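Local coordinates for protein glutathione S-transferase (Natrialba magadii ATCC 43099, PDB 6GZF) that probably acts as a xi-class glutathione transferase, in a haloalkaliphilic archaeon, at residues A[240-251]-A[264-275]. Numbering follows the deposited sequence.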
# COMPACT_ATOMS: atom_id res chain seq x y z
N ASP A 240 -15.07 -19.68 -10.01
CA ASP A 240 -14.91 -19.21 -8.64
C ASP A 240 -13.48 -19.40 -8.14
O ASP A 240 -12.98 -18.60 -7.36
CB ASP A 240 -15.89 -19.93 -7.71
CG ASP A 240 -17.33 -19.83 -8.18
OD1 ASP A 240 -17.76 -20.70 -8.97
OD2 ASP A 240 -18.02 -18.88 -7.77
N ILE A 241 -12.84 -20.47 -8.60
CA ILE A 241 -11.46 -20.77 -8.20
C ILE A 241 -10.50 -19.72 -8.75
O ILE A 241 -9.56 -19.31 -8.07
CB ILE A 241 -11.03 -22.17 -8.68
CG1 ILE A 241 -11.98 -23.23 -8.12
CG2 ILE A 241 -9.60 -22.47 -8.25
CD1 ILE A 241 -11.55 -24.65 -8.40
N ALA A 242 -10.73 -19.29 -9.99
CA ALA A 242 -9.92 -18.26 -10.61
C ALA A 242 -10.04 -16.94 -9.85
O ALA A 242 -9.04 -16.28 -9.58
CB ALA A 242 -10.32 -18.07 -12.07
N MET A 243 -11.27 -16.58 -9.50
CA MET A 243 -11.54 -15.36 -8.76
C MET A 243 -10.98 -15.42 -7.34
O MET A 243 -10.42 -14.44 -6.84
CB MET A 243 -13.05 -15.09 -8.71
CG MET A 243 -13.44 -13.80 -8.01
SD MET A 243 -12.99 -12.33 -8.95
CE MET A 243 -14.61 -11.78 -9.49
N PHE A 244 -11.12 -16.58 -6.71
CA PHE A 244 -10.75 -16.76 -5.31
C PHE A 244 -9.26 -16.54 -5.04
O PHE A 244 -8.90 -15.89 -4.05
CB PHE A 244 -11.15 -18.17 -4.84
CG PHE A 244 -10.55 -18.56 -3.52
CD1 PHE A 244 -11.09 -18.10 -2.33
CD2 PHE A 244 -9.46 -19.42 -3.46
CE1 PHE A 244 -10.54 -18.46 -1.12
CE2 PHE A 244 -8.91 -19.79 -2.25
CZ PHE A 244 -9.45 -19.31 -1.08
N THR A 245 -8.41 -17.07 -5.90
CA THR A 245 -6.96 -17.00 -5.69
C THR A 245 -6.43 -15.57 -5.81
O THR A 245 -5.34 -15.27 -5.32
CB THR A 245 -6.21 -17.90 -6.67
OG1 THR A 245 -6.60 -17.59 -8.01
CG2 THR A 245 -6.52 -19.36 -6.39
N THR A 246 -7.20 -14.71 -6.46
CA THR A 246 -6.85 -13.29 -6.54
C THR A 246 -7.37 -12.56 -5.31
O THR A 246 -6.62 -11.85 -4.64
CB THR A 246 -7.43 -12.63 -7.81
OG1 THR A 246 -6.87 -13.25 -8.97
CG2 THR A 246 -7.10 -11.15 -7.83
N LEU A 247 -8.66 -12.74 -5.02
CA LEU A 247 -9.31 -12.09 -3.89
C LEU A 247 -8.64 -12.41 -2.56
O LEU A 247 -8.51 -11.53 -1.70
CB LEU A 247 -10.78 -12.50 -3.83
CG LEU A 247 -11.81 -11.53 -4.41
CD1 LEU A 247 -11.51 -11.21 -5.86
CD2 LEU A 247 -13.22 -12.10 -4.26
N VAL A 248 -8.21 -13.66 -2.40
CA VAL A 248 -7.63 -14.11 -1.14
C VAL A 248 -6.30 -13.41 -0.85
O VAL A 248 -5.84 -13.38 0.29
CB VAL A 248 -7.42 -15.65 -1.15
CG1 VAL A 248 -6.23 -16.03 -2.01
CG2 VAL A 248 -7.25 -16.18 0.27
N ARG A 249 -5.69 -12.84 -1.89
CA ARG A 249 -4.40 -12.18 -1.76
C ARG A 249 -4.50 -10.66 -1.86
O ARG A 249 -3.50 -9.96 -1.78
CB ARG A 249 -3.43 -12.69 -2.83
CG ARG A 249 -3.02 -14.14 -2.66
CD ARG A 249 -2.18 -14.61 -3.84
NE ARG A 249 -1.51 -15.88 -3.55
CZ ARG A 249 -2.08 -17.07 -3.65
NH1 ARG A 249 -3.35 -17.17 -4.04
NH2 ARG A 249 -1.39 -18.17 -3.37
N PHE A 250 -5.72 -10.16 -2.02
CA PHE A 250 -5.93 -8.75 -2.34
C PHE A 250 -5.64 -7.82 -1.16
O PHE A 250 -4.87 -6.87 -1.29
CB PHE A 250 -7.36 -8.53 -2.83
CG PHE A 250 -7.54 -7.26 -3.62
CD1 PHE A 250 -7.66 -6.04 -2.99
CD2 PHE A 250 -7.61 -7.30 -5.00
CE1 PHE A 250 -7.82 -4.88 -3.72
CE2 PHE A 250 -7.78 -6.15 -5.74
CZ PHE A 250 -7.88 -4.93 -5.10
N ASP A 251 -6.25 -8.10 -0.01
CA ASP A 251 -6.19 -7.18 1.12
C ASP A 251 -4.89 -7.28 1.92
O ASP A 251 -4.55 -6.37 2.68
CB ASP A 251 -7.38 -7.41 2.05
CG ASP A 251 -8.69 -6.94 1.43
OD1 ASP A 251 -8.70 -6.66 0.22
OD2 ASP A 251 -9.70 -6.86 2.16
N TYR A 264 -10.83 -1.96 0.09
CA TYR A 264 -10.65 -3.31 0.59
C TYR A 264 -11.66 -4.24 -0.07
O TYR A 264 -12.77 -3.82 -0.40
CB TYR A 264 -10.81 -3.36 2.11
CG TYR A 264 -9.56 -3.11 2.91
CD1 TYR A 264 -8.34 -3.65 2.52
CD2 TYR A 264 -9.59 -2.33 4.06
CE1 TYR A 264 -7.19 -3.42 3.26
CE2 TYR A 264 -8.45 -2.10 4.80
CZ TYR A 264 -7.25 -2.64 4.40
OH TYR A 264 -6.12 -2.41 5.14
N ILE A 265 -11.28 -5.50 -0.26
CA ILE A 265 -12.24 -6.51 -0.70
C ILE A 265 -13.27 -6.71 0.40
O ILE A 265 -14.46 -6.93 0.14
CB ILE A 265 -11.55 -7.84 -1.05
CG1 ILE A 265 -10.76 -7.70 -2.35
CG2 ILE A 265 -12.57 -8.96 -1.20
CD1 ILE A 265 -11.62 -7.38 -3.56
N ARG A 266 -12.82 -6.60 1.65
CA ARG A 266 -13.68 -6.80 2.80
C ARG A 266 -14.70 -5.66 2.96
O ARG A 266 -15.63 -5.76 3.76
CB ARG A 266 -12.85 -6.93 4.08
CG ARG A 266 -12.32 -5.62 4.64
CD ARG A 266 -11.65 -5.82 5.98
NE ARG A 266 -11.07 -4.59 6.51
CZ ARG A 266 -10.36 -4.52 7.63
NH1 ARG A 266 -10.14 -5.62 8.34
NH2 ARG A 266 -9.86 -3.36 8.03
N GLU A 267 -14.51 -4.58 2.21
CA GLU A 267 -15.44 -3.46 2.25
C GLU A 267 -16.59 -3.64 1.26
O GLU A 267 -17.61 -2.95 1.36
CB GLU A 267 -14.70 -2.15 1.96
CG GLU A 267 -13.89 -1.63 3.13
CD GLU A 267 -13.37 -0.22 2.90
OE1 GLU A 267 -12.53 -0.04 1.99
OE2 GLU A 267 -13.79 0.70 3.63
N PHE A 268 -16.43 -4.56 0.32
CA PHE A 268 -17.50 -4.88 -0.62
C PHE A 268 -18.64 -5.62 0.08
O PHE A 268 -18.40 -6.50 0.90
CB PHE A 268 -16.97 -5.70 -1.79
CG PHE A 268 -16.23 -4.90 -2.83
CD1 PHE A 268 -16.92 -4.27 -3.85
CD2 PHE A 268 -14.85 -4.77 -2.77
CE1 PHE A 268 -16.25 -3.53 -4.80
CE2 PHE A 268 -14.18 -4.03 -3.73
CZ PHE A 268 -14.88 -3.41 -4.74
N ASP A 269 -19.87 -5.26 -0.26
CA ASP A 269 -21.05 -5.83 0.37
C ASP A 269 -21.18 -7.33 0.12
O ASP A 269 -21.63 -8.07 1.00
CB ASP A 269 -22.32 -5.13 -0.12
CG ASP A 269 -22.37 -3.67 0.29
OD1 ASP A 269 -21.84 -3.33 1.37
OD2 ASP A 269 -22.95 -2.86 -0.46
N ASN A 270 -20.80 -7.78 -1.07
CA ASN A 270 -21.07 -9.15 -1.48
C ASN A 270 -19.83 -9.99 -1.76
O ASN A 270 -19.87 -11.21 -1.62
CB ASN A 270 -21.97 -9.14 -2.71
CG ASN A 270 -23.26 -8.36 -2.49
OD1 ASN A 270 -23.65 -7.53 -3.32
ND2 ASN A 270 -23.91 -8.61 -1.37
N LEU A 271 -18.74 -9.35 -2.16
CA LEU A 271 -17.51 -10.08 -2.48
C LEU A 271 -16.83 -10.65 -1.24
O LEU A 271 -16.25 -11.73 -1.28
CB LEU A 271 -16.53 -9.17 -3.23
CG LEU A 271 -16.91 -8.78 -4.66
CD1 LEU A 271 -15.89 -7.80 -5.23
CD2 LEU A 271 -17.02 -10.01 -5.54
N TRP A 272 -16.91 -9.91 -0.13
CA TRP A 272 -16.30 -10.34 1.12
C TRP A 272 -17.00 -11.55 1.76
O TRP A 272 -16.33 -12.47 2.21
CB TRP A 272 -16.23 -9.17 2.11
CG TRP A 272 -15.73 -9.52 3.49
CD1 TRP A 272 -16.30 -9.16 4.67
CD2 TRP A 272 -14.57 -10.29 3.82
NE1 TRP A 272 -15.57 -9.65 5.72
CE2 TRP A 272 -14.50 -10.36 5.23
CE3 TRP A 272 -13.58 -10.94 3.07
CZ2 TRP A 272 -13.48 -11.04 5.90
CZ3 TRP A 272 -12.57 -11.62 3.74
CH2 TRP A 272 -12.53 -11.66 5.14
N PRO A 273 -18.35 -11.55 1.82
CA PRO A 273 -18.98 -12.79 2.30
C PRO A 273 -18.77 -13.93 1.31
O PRO A 273 -18.73 -15.10 1.71
CB PRO A 273 -20.46 -12.42 2.41
CG PRO A 273 -20.49 -10.93 2.48
CD PRO A 273 -19.35 -10.48 1.63
N TYR A 274 -18.66 -13.59 0.03
CA TYR A 274 -18.38 -14.56 -1.02
C TYR A 274 -17.02 -15.21 -0.80
O TYR A 274 -16.88 -16.43 -0.92
CB TYR A 274 -18.43 -13.87 -2.39
CG TYR A 274 -17.93 -14.69 -3.55
CD1 TYR A 274 -18.73 -15.66 -4.14
CD2 TYR A 274 -16.67 -14.46 -4.10
CE1 TYR A 274 -18.28 -16.40 -5.22
CE2 TYR A 274 -16.22 -15.20 -5.17
CZ TYR A 274 -17.02 -16.17 -5.73
OH TYR A 274 -16.57 -16.90 -6.80
N LEU A 275 -16.03 -14.39 -0.46
CA LEU A 275 -14.68 -14.88 -0.19
C LEU A 275 -14.65 -15.75 1.07
O LEU A 275 -13.94 -16.75 1.12
CB LEU A 275 -13.71 -13.71 -0.04
CG LEU A 275 -12.26 -14.03 0.33
CD1 LEU A 275 -11.63 -14.95 -0.70
CD2 LEU A 275 -11.45 -12.75 0.48
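Ile265 overlaps one face of the Phe250 ring, its CD1 standing 4.2 Å from the ring centroid in a CH-pi contact while its CG2 reaches CG of Leu247. Next to it the Asp251 carboxylate grips the turn at 264-267 with both oxygens, each through its syn lone pair. Ile265 N gives its proton to Asp251 OD1 (N to O 2.9 Å), nearly straight at 166°. Arg266 N does the same to Asp251 OD2 (N to O 3.2 Å). With CG beside its own backbone N (chi1 -70°), Asp251 faces these two amides. Both are likely to lose their acceptor, and the turn its tie to 250-251, if an alanine takes the place of Asp251. At the other end Tyr274, its CG anti to N, sends its hydroxyl OH to Asp240 OD2 at 2.6 Å, on the anti side of the carboxylate; Leu231 N is a second donor to that oxygen. Between the polar ends, Leu275 CD1 lies 3.6 Å from Phe244 CD1, and Leu247 CD2 meets the edge of the Tyr274 ring. Tyr264 OH is hydrogen-bonded to His255 NE2 of the second subunit, which places the turn at the dimer interface. Helices 240-247 and 271-275 cross at -103°, their axes 11.0 Å apart, a steep packing within the all-helical C-terminal domain of the glutathione transferase fold.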